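Local atomic coordinates of putative amidohydrolase (PDB entry 3MKV), a protein that probably hydrolyses dipeptides that end in proline, as a zinc-dependent prolidase of the amidohydrolase superfamily. Residues D205-F210 against H234-A239; T104-G109 against T251-N256. One frame throughout, in Å; residues are numbered along the deposited sequence.

Contact 1. Residues D205-F210 against H234-A239. With ZN (zinc ion), chain J; SO4 (sulfate ion), chain K.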
ATOM      1  N   ASP A 205     -21.634  20.069   6.517  1.00 84.05           N
ATOM      2  CA  ASP A 205     -22.624  19.669   7.519  1.00 79.53           C
ATOM      3  C   ASP A 205     -23.620  20.772   7.890  1.00 80.12           C
ATOM      4  O   ASP A 205     -23.238  21.935   8.024  1.00 84.41           O
ATOM      5  CB  ASP A 205     -21.893  19.209   8.783  1.00 77.49           C
ATOM      6  CG  ASP A 205     -20.947  20.279   9.335  1.00 79.28           C
ATOM      7  OD1 ASP A 205     -20.177  20.879   8.548  1.00 79.43           O
ATOM      8  OD2 ASP A 205     -20.973  20.526  10.558  1.00 77.86           O
ATOM      9  N   PRO A 206     -24.905  20.409   8.055  1.00 78.44           N
ATOM     10  CA  PRO A 206     -25.914  21.325   8.574  1.00 74.39           C
ATOM     11  C   PRO A 206     -25.993  21.264  10.099  1.00 74.71           C
ATOM     12  O   PRO A 206     -25.583  20.272  10.708  1.00 74.36           O
ATOM     13  CB  PRO A 206     -27.209  20.806   7.945  1.00 72.39           C
ATOM     14  CG  PRO A 206     -26.980  19.332   7.771  1.00 74.13           C
ATOM     15  CD  PRO A 206     -25.481  19.090   7.726  1.00 79.10           C
ATOM     16  N   VAL A 207     -26.526  22.326  10.699  1.00 74.39           N
ATOM     17  CA  VAL A 207     -26.543  22.504  12.157  1.00 70.47           C
ATOM     18  C   VAL A 207     -27.205  21.385  12.970  1.00 64.82           C
ATOM     19  O   VAL A 207     -26.799  21.130  14.103  1.00 62.85           O
ATOM     20  CB  VAL A 207     -27.205  23.859  12.541  1.00 70.40           C
ATOM     21  CG1 VAL A 207     -27.796  23.794  13.932  1.00 60.00           C
ATOM     22  CG2 VAL A 207     -26.197  24.993  12.425  1.00 74.61           C
ATOM     23  N   GLY A 208     -28.216  20.729  12.407  1.00 57.83           N
ATOM     24  CA  GLY A 208     -29.031  19.796  13.189  1.00 61.19           C
ATOM     25  C   GLY A 208     -28.731  18.306  13.070  1.00 65.00           C
ATOM     26  O   GLY A 208     -29.310  17.491  13.790  1.00 69.37           O
ATOM     27  N   VAL A 209     -27.840  17.938  12.156  1.00 64.31           N
ATOM     28  CA  VAL A 209     -27.456  16.538  11.979  1.00 63.01           C
ATOM     29  C   VAL A 209     -26.742  16.014  13.223  1.00 61.47           C
ATOM     30  O   VAL A 209     -26.079  16.776  13.920  1.00 59.00           O
ATOM     31  CB  VAL A 209     -26.506  16.368  10.770  1.00 64.91           C
ATOM     32  CG1 VAL A 209     -25.165  17.053  11.058  1.00 60.91           C
ATOM     33  CG2 VAL A 209     -26.302  14.883  10.440  1.00 64.61           C
ATOM     34  N   PHE A 210     -26.878  14.714  13.492  1.00 60.69           N
ATOM     35  CA  PHE A 210     -26.178  14.076  14.597  1.00 57.79           C
ATOM     36  C   PHE A 210     -24.719  13.835  14.243  1.00 59.63           C
ATOM     37  O   PHE A 210     -24.381  13.557  13.096  1.00 66.46           O
ATOM     38  CB  PHE A 210     -26.807  12.723  14.944  1.00 57.23           C
ATOM     39  CG  PHE A 210     -28.172  12.816  15.568  1.00 60.40           C
ATOM     40  CD1 PHE A 210     -28.718  14.040  15.908  1.00 52.55           C
ATOM     41  CD2 PHE A 210     -28.894  11.658  15.854  1.00 63.33           C
ATOM     42  CE1 PHE A 210     -29.974  14.123  16.493  1.00 58.25           C
ATOM     43  CE2 PHE A 210     -30.148  11.729  16.450  1.00 60.60           C
ATOM     44  CZ  PHE A 210     -30.691  12.968  16.765  1.00 60.73           C
ATOM     45  N   HIS A 234     -19.369  19.139  21.024  1.00 52.78           N
ATOM     46  CA  HIS A 234     -20.059  20.214  20.333  1.00 54.56           C
ATOM     47  C   HIS A 234     -21.440  19.668  19.935  1.00 57.56           C
ATOM     48  O   HIS A 234     -21.536  18.616  19.299  1.00 60.25           O
ATOM     49  CB  HIS A 234     -19.192  20.639  19.138  1.00 49.76           C
ATOM     50  CG  HIS A 234     -19.937  21.277  18.004  1.00 49.96           C
ATOM     51  ND1 HIS A 234     -19.685  22.564  17.583  1.00 57.49           N
ATOM     52  CD2 HIS A 234     -20.876  20.786  17.163  1.00 51.86           C
ATOM     53  CE1 HIS A 234     -20.457  22.851  16.549  1.00 48.42           C
ATOM     54  NE2 HIS A 234     -21.193  21.789  16.278  1.00 57.34           N
ATOM     55  N   ALA A 235     -22.499  20.358  20.360  1.00 54.59           N
ATOM     56  CA  ALA A 235     -23.888  19.926  20.110  1.00 54.78           C
ATOM     57  C   ALA A 235     -24.864  21.096  20.236  1.00 51.88           C
ATOM     58  O   ALA A 235     -24.810  21.848  21.207  1.00 58.30           O
ATOM     59  CB  ALA A 235     -24.282  18.805  21.072  1.00 51.28           C
ATOM     60  N   TYR A 236     -25.764  21.245  19.269  1.00 55.93           N
ATOM     61  CA  TYR A 236     -26.717  22.365  19.275  1.00 51.68           C
ATOM     62  C   TYR A 236     -28.157  22.025  19.704  1.00 53.85           C
ATOM     63  O   TYR A 236     -28.731  22.722  20.545  1.00 58.90           O
ATOM     64  CB  TYR A 236     -26.742  23.055  17.914  1.00 53.42           C
ATOM     65  CG  TYR A 236     -25.539  23.926  17.634  1.00 57.23           C
ATOM     66  CD1 TYR A 236     -25.166  24.932  18.517  1.00 58.03           C
ATOM     67  CD2 TYR A 236     -24.796  23.766  16.470  1.00 54.11           C
ATOM     68  CE1 TYR A 236     -24.074  25.736  18.264  1.00 58.78           C
ATOM     69  CE2 TYR A 236     -23.697  24.567  16.207  1.00 59.82           C
ATOM     70  CZ  TYR A 236     -23.338  25.551  17.108  1.00 58.53           C
ATOM     71  OH  TYR A 236     -22.245  26.355  16.856  1.00 57.34           O
ATOM     72  N   THR A 237     -28.734  20.969  19.129  1.00 53.54           N
ATOM     73  CA  THR A 237     -30.155  20.647  19.328  1.00 53.93           C
ATOM     74  C   THR A 237     -30.462  19.722  20.505  1.00 53.13           C
ATOM     75  O   THR A 237     -29.619  18.940  20.941  1.00 54.91           O
ATOM     76  CB  THR A 237     -30.773  20.001  18.077  1.00 55.91           C
ATOM     77  OG1 THR A 237     -30.155  18.729  17.847  1.00 67.76           O
ATOM     78  CG2 THR A 237     -30.593  20.889  16.854  1.00 52.97           C
ATOM     79  N   PRO A 238     -31.696  19.804  21.018  1.00 52.24           N
ATOM     80  CA  PRO A 238     -32.078  18.930  22.127  1.00 50.86           C
ATOM     81  C   PRO A 238     -31.730  17.465  21.854  1.00 48.61           C
ATOM     82  O   PRO A 238     -31.090  16.822  22.672  1.00 53.72           O
ATOM     83  CB  PRO A 238     -33.596  19.133  22.228  1.00 47.67           C
ATOM     84  CG  PRO A 238     -33.817  20.547  21.698  1.00 47.99           C
ATOM     85  CD  PRO A 238     -32.785  20.711  20.602  1.00 49.17           C
ATOM     86  N   ALA A 239     -32.155  16.943  20.711  1.00 53.42           N
ATOM     87  CA  ALA A 239     -31.869  15.553  20.357  1.00 51.57           C
ATOM     88  C   ALA A 239     -30.374  15.220  20.454  1.00 53.15           C
ATOM     89  O   ALA A 239     -29.993  14.204  21.027  1.00 52.07           O
ATOM     90  CB  ALA A 239     -32.387  15.263  18.963  1.00 47.41           C
TER
HETATM   91 ZN    ZN J 426     -17.852  23.954  18.330  1.00 66.26          ZN
HETATM   92  S   SO4 K 427     -19.500  26.407  14.810  0.50 64.06           S
HETATM   93  O1  SO4 K 427     -19.725  27.739  15.378  0.50 63.72           O
HETATM   94  O2  SO4 K 427     -20.772  25.695  14.719  0.50 64.08           O
HETATM   95  O3  SO4 K 427     -18.931  26.538  13.468  0.50 57.30           O
HETATM   96  O4  SO4 K 427     -18.588  25.660  15.678  0.50 57.60           O
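Val207 meets Tyr236 through one methyl group. CG1 of Val207 lies 3.9 Å from CD2 of Tyr236, and the two side chains cross at about a right angle. That methyl stands anti to its own backbone N (chi1 154°), which brings it to the tyrosine. Further along, CG2 of Thr237 rests on the backbone of Gly208, 4.1 Å from CA. The third touch is Phe210 with Ala239. CB of Ala239 sits at the ring edge, near its plane, 3.6 Å from CZ of Phe210. All three touches are apolar.

The tyrosine ring carries the contact inward. OH of Tyr236 donates a hydrogen bond of 2.7 Å to O2 of a sulfate, which probably came from the crystallisation liquor. Tyr280 is a second hydrogen-bond partner of this hydroxyl. The same sulfate O2 also lies in the plane of the His234 ring, at its edge, 3.4 Å from CE1. ND1 of His234 binds zinc at 2.4 Å, while its NE2 donates to the backbone O of Gly198.

Behind these side chains, a type I turn from Pro206 to Val209 presents Val207 and Gly208. Thr237 is the N-cap residue of helix 238-246, and Val303 of helix 300-304 packs on both Val207 and Tyr236. The backbone of Phe210 is hydrogen-bonded to a second subunit. The arrangement is a loop laid over the beta-alpha turn that follows barrel strand 232-235 and over the start of helix 238-246, at the end of the barrel where the amidohydrolase fold places its metal ligands and active site.

Contact 2. Residues T104-G109 against T251-N256. With ZN (zinc ion), chain J.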
ATOM      1  N   THR A 104      -6.048  30.899  32.444  1.00 52.06           N
ATOM      2  CA  THR A 104      -6.181  29.521  31.994  1.00 51.38           C
ATOM      3  C   THR A 104      -7.190  29.471  30.856  1.00 50.69           C
ATOM      4  O   THR A 104      -8.181  30.208  30.862  1.00 48.99           O
ATOM      5  CB  THR A 104      -6.646  28.564  33.115  1.00 50.84           C
ATOM      6  OG1 THR A 104      -5.671  28.521  34.161  1.00 37.90           O
ATOM      7  CG2 THR A 104      -6.831  27.152  32.564  1.00 48.41           C
ATOM      8  N   VAL A 105      -6.927  28.616  29.871  1.00 45.86           N
ATOM      9  CA  VAL A 105      -7.926  28.321  28.852  1.00 46.68           C
ATOM     10  C   VAL A 105      -8.020  26.829  28.539  1.00 48.81           C
ATOM     11  O   VAL A 105      -7.041  26.083  28.663  1.00 46.15           O
ATOM     12  CB  VAL A 105      -7.670  29.097  27.558  1.00 48.90           C
ATOM     13  CG1 VAL A 105      -7.893  30.602  27.785  1.00 41.58           C
ATOM     14  CG2 VAL A 105      -6.253  28.793  27.022  1.00 51.18           C
ATOM     15  N   ARG A 106      -9.213  26.396  28.145  1.00 51.39           N
ATOM     16  CA  ARG A 106      -9.383  25.049  27.625  1.00 46.36           C
ATOM     17  C   ARG A 106      -9.508  25.164  26.126  1.00 49.80           C
ATOM     18  O   ARG A 106     -10.434  25.803  25.610  1.00 47.00           O
ATOM     19  CB  ARG A 106     -10.619  24.367  28.212  1.00 48.14           C
ATOM     20  CG  ARG A 106     -10.692  22.873  27.923  1.00 38.70           C
ATOM     21  CD  ARG A 106     -11.940  22.268  28.518  1.00 43.25           C
ATOM     22  NE  ARG A 106     -13.146  22.830  27.911  1.00 42.92           N
ATOM     23  CZ  ARG A 106     -14.354  22.299  28.042  1.00 42.53           C
ATOM     24  NH1 ARG A 106     -14.503  21.188  28.744  1.00 44.12           N
ATOM     25  NH2 ARG A 106     -15.405  22.871  27.467  1.00 47.03           N
ATOM     26  N   ASP A 107      -8.555  24.568  25.420  1.00 53.62           N
ATOM     27  CA  ASP A 107      -8.595  24.602  23.972  1.00 53.20           C
ATOM     28  C   ASP A 107      -9.452  23.449  23.460  1.00 51.54           C
ATOM     29  O   ASP A 107      -9.242  22.287  23.822  1.00 49.56           O
ATOM     30  CB  ASP A 107      -7.193  24.585  23.365  1.00 51.34           C
ATOM     31  CG  ASP A 107      -7.223  24.690  21.857  1.00 57.52           C
ATOM     32  OD1 ASP A 107      -7.558  23.687  21.193  1.00 67.22           O
ATOM     33  OD2 ASP A 107      -6.925  25.776  21.330  1.00 61.51           O
ATOM     34  N   ALA A 108     -10.427  23.791  22.626  1.00 49.32           N
ATOM     35  CA  ALA A 108     -11.464  22.861  22.232  1.00 49.55           C
ATOM     36  C   ALA A 108     -11.130  22.104  20.947  1.00 53.07           C
ATOM     37  O   ALA A 108     -11.929  21.310  20.468  1.00 57.96           O
ATOM     38  CB  ALA A 108     -12.793  23.600  22.099  1.00 51.95           C
ATOM     39  N   GLY A 109      -9.946  22.339  20.393  1.00 52.47           N
ATOM     40  CA  GLY A 109      -9.533  21.633  19.201  1.00 49.60           C
ATOM     41  C   GLY A 109      -8.450  22.365  18.440  1.00 56.48           C
ATOM     42  O   GLY A 109      -8.603  23.547  18.089  1.00 52.41           O
ATOM     43  N   THR A 251     -19.005  17.683  29.353  1.00 47.53           N
ATOM     44  CA  THR A 251     -19.388  19.057  29.051  1.00 47.38           C
ATOM     45  C   THR A 251     -19.947  19.165  27.647  1.00 46.52           C
ATOM     46  O   THR A 251     -19.483  18.485  26.732  1.00 42.98           O
ATOM     47  CB  THR A 251     -18.247  20.121  29.322  1.00 44.96           C
ATOM     48  OG1 THR A 251     -17.252  20.092  28.289  1.00 42.01           O
ATOM     49  CG2 THR A 251     -17.589  19.875  30.670  1.00 42.69           C
ATOM     50  N   ILE A 252     -20.964  20.010  27.506  1.00 45.41           N
ATOM     51  CA  ILE A 252     -21.602  20.271  26.230  1.00 41.63           C
ATOM     52  C   ILE A 252     -21.264  21.675  25.766  1.00 41.62           C
ATOM     53  O   ILE A 252     -21.258  22.620  26.555  1.00 42.76           O
ATOM     54  CB  ILE A 252     -23.120  20.184  26.353  1.00 46.97           C
ATOM     55  CG1 ILE A 252     -23.559  18.764  26.754  1.00 49.03           C
ATOM     56  CG2 ILE A 252     -23.771  20.648  25.063  1.00 43.48           C
ATOM     57  CD1 ILE A 252     -23.385  17.719  25.652  1.00 49.15           C
ATOM     58  N   GLU A 253     -20.980  21.813  24.482  1.00 42.94           N
ATOM     59  CA  GLU A 253     -20.454  23.058  23.965  1.00 48.12           C
ATOM     60  C   GLU A 253     -21.506  23.769  23.122  1.00 50.81           C
ATOM     61  O   GLU A 253     -22.088  23.179  22.205  1.00 49.65           O
ATOM     62  CB  GLU A 253     -19.175  22.815  23.155  1.00 48.80           C
ATOM     63  CG  GLU A 253     -18.105  22.009  23.886  1.00 53.96           C
ATOM     64  CD  GLU A 253     -17.649  22.638  25.197  1.00 58.57           C
ATOM     65  OE1 GLU A 253     -17.115  23.773  25.168  1.00 54.61           O
ATOM     66  OE2 GLU A 253     -17.811  21.982  26.257  1.00 53.97           O
ATOM     67  N   HIS A 254     -21.739  25.037  23.449  1.00 48.95           N
ATOM     68  CA  HIS A 254     -22.713  25.859  22.747  1.00 51.30           C
ATOM     69  C   HIS A 254     -24.101  25.613  23.324  1.00 55.75           C
ATOM     70  O   HIS A 254     -24.575  26.392  24.159  1.00 57.02           O
ATOM     71  CB  HIS A 254     -22.674  25.585  21.244  1.00 50.97           C
ATOM     72  CG  HIS A 254     -21.299  25.659  20.655  1.00 54.95           C
ATOM     73  ND1 HIS A 254     -20.485  26.765  20.797  1.00 65.00           N
ATOM     74  CD2 HIS A 254     -20.597  24.772  19.911  1.00 51.68           C
ATOM     75  CE1 HIS A 254     -19.341  26.553  20.170  1.00 54.90           C
ATOM     76  NE2 HIS A 254     -19.383  25.350  19.624  1.00 52.37           N
ATOM     77  N   GLY A 255     -24.740  24.521  22.905  1.00 53.51           N
ATOM     78  CA  GLY A 255     -26.060  24.160  23.427  1.00 54.76           C
ATOM     79  C   GLY A 255     -27.130  25.190  23.091  1.00 56.76           C
ATOM     80  O   GLY A 255     -28.103  25.342  23.826  1.00 55.23           O
ATOM     81  N   ASN A 256     -26.961  25.870  21.960  1.00 54.38           N
ATOM     82  CA  ASN A 256     -27.799  27.003  21.592  1.00 59.35           C
ATOM     83  C   ASN A 256     -29.304  26.735  21.550  1.00 61.75           C
ATOM     84  O   ASN A 256     -30.097  27.531  22.063  1.00 64.22           O
ATOM     85  CB  ASN A 256     -27.361  27.570  20.244  1.00 58.91           C
ATOM     86  CG  ASN A 256     -26.053  28.331  20.323  1.00 62.28           C
ATOM     87  OD1 ASN A 256     -25.048  27.828  20.839  1.00 65.25           O
ATOM     88  ND2 ASN A 256     -26.053  29.545  19.788  1.00 55.69           N
TER
HETATM   89 ZN    ZN J 426     -17.852  23.954  18.330  1.00 66.26          ZN
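Strands 102-107 and 251-254 belong to the TIM barrel of the amidohydrolase fold, and here they meet across its interior through a buried salt bridge. Arg106 comes from one strand. Thr251 and Glu253 come from the other, pointing in the opposite direction. NH2 of Arg106 forms the salt bridge with OE2 of Glu253, at 2.8 Å. The donor comes to the syn side of that oxygen but well out of the carboxylate plane, in keeping with guanidinium and carboxylate planes turned 63° apart. NH1 of Arg106 donates to OG1 of Thr251 over 3.0 Å, with a fairly straight N-H...O angle of 158°. This acceptor lies close to the guanidinium plane.

The arginine runs out extended, CG opposite the backbone N (chi1 -168°), and then bends at chi3, which turns the guanidinium edge to Thr251 and Glu253. NE of Arg106 is hydrogen-bonded to the backbone O of Leu64, and NH1 has another partner in Tyr230 OH. These bonds hold the guanidinium from several directions. On the acceptor side, OE1 of Glu253 accepts from ND1 of His65, a zinc ligand. Glu253 therefore acts as a second-shell residue that helps orient a metal-binding histidine, and the nearby arginine probably favours its ionised form. His254, the next residue on the strand, binds zinc through NE2 at 2.4 Å. Beyond Arg106, an Asx turn shapes the end of strand 102-107, with Gly109 N hydrogen-bonded to OD1 of Asp107 at 2.9 Å. Back at the salt bridge, OG1 of Thr251 donates to OE2 of Glu253 across 2.8 Å, and it reaches this oxygen from the same face of the carboxylate as Arg106 NH2.

From the N terminus, the chain first enters contact 2 at strand 102-107. It then runs through residues 205-210 and reaches 234-239, which closes contact 1, the smaller loop. Helix 238-246 leads on to strand 251-254, which closes contact 2. Contact 1 is thus nested inside contact 2. Strands 232-235 and 251-254 are neighbours in one parallel sheet, so the two contacts also touch: Ala235 O lies 3.2 Å from Gly255 N, a probable hydrogen bond. His234 and His254 share one zinc ion. Contact 2 ties strands across the barrel interior, and contact 1 joins the loop before helix 214-225 to the turn between strand 232-235 and helix 238-246.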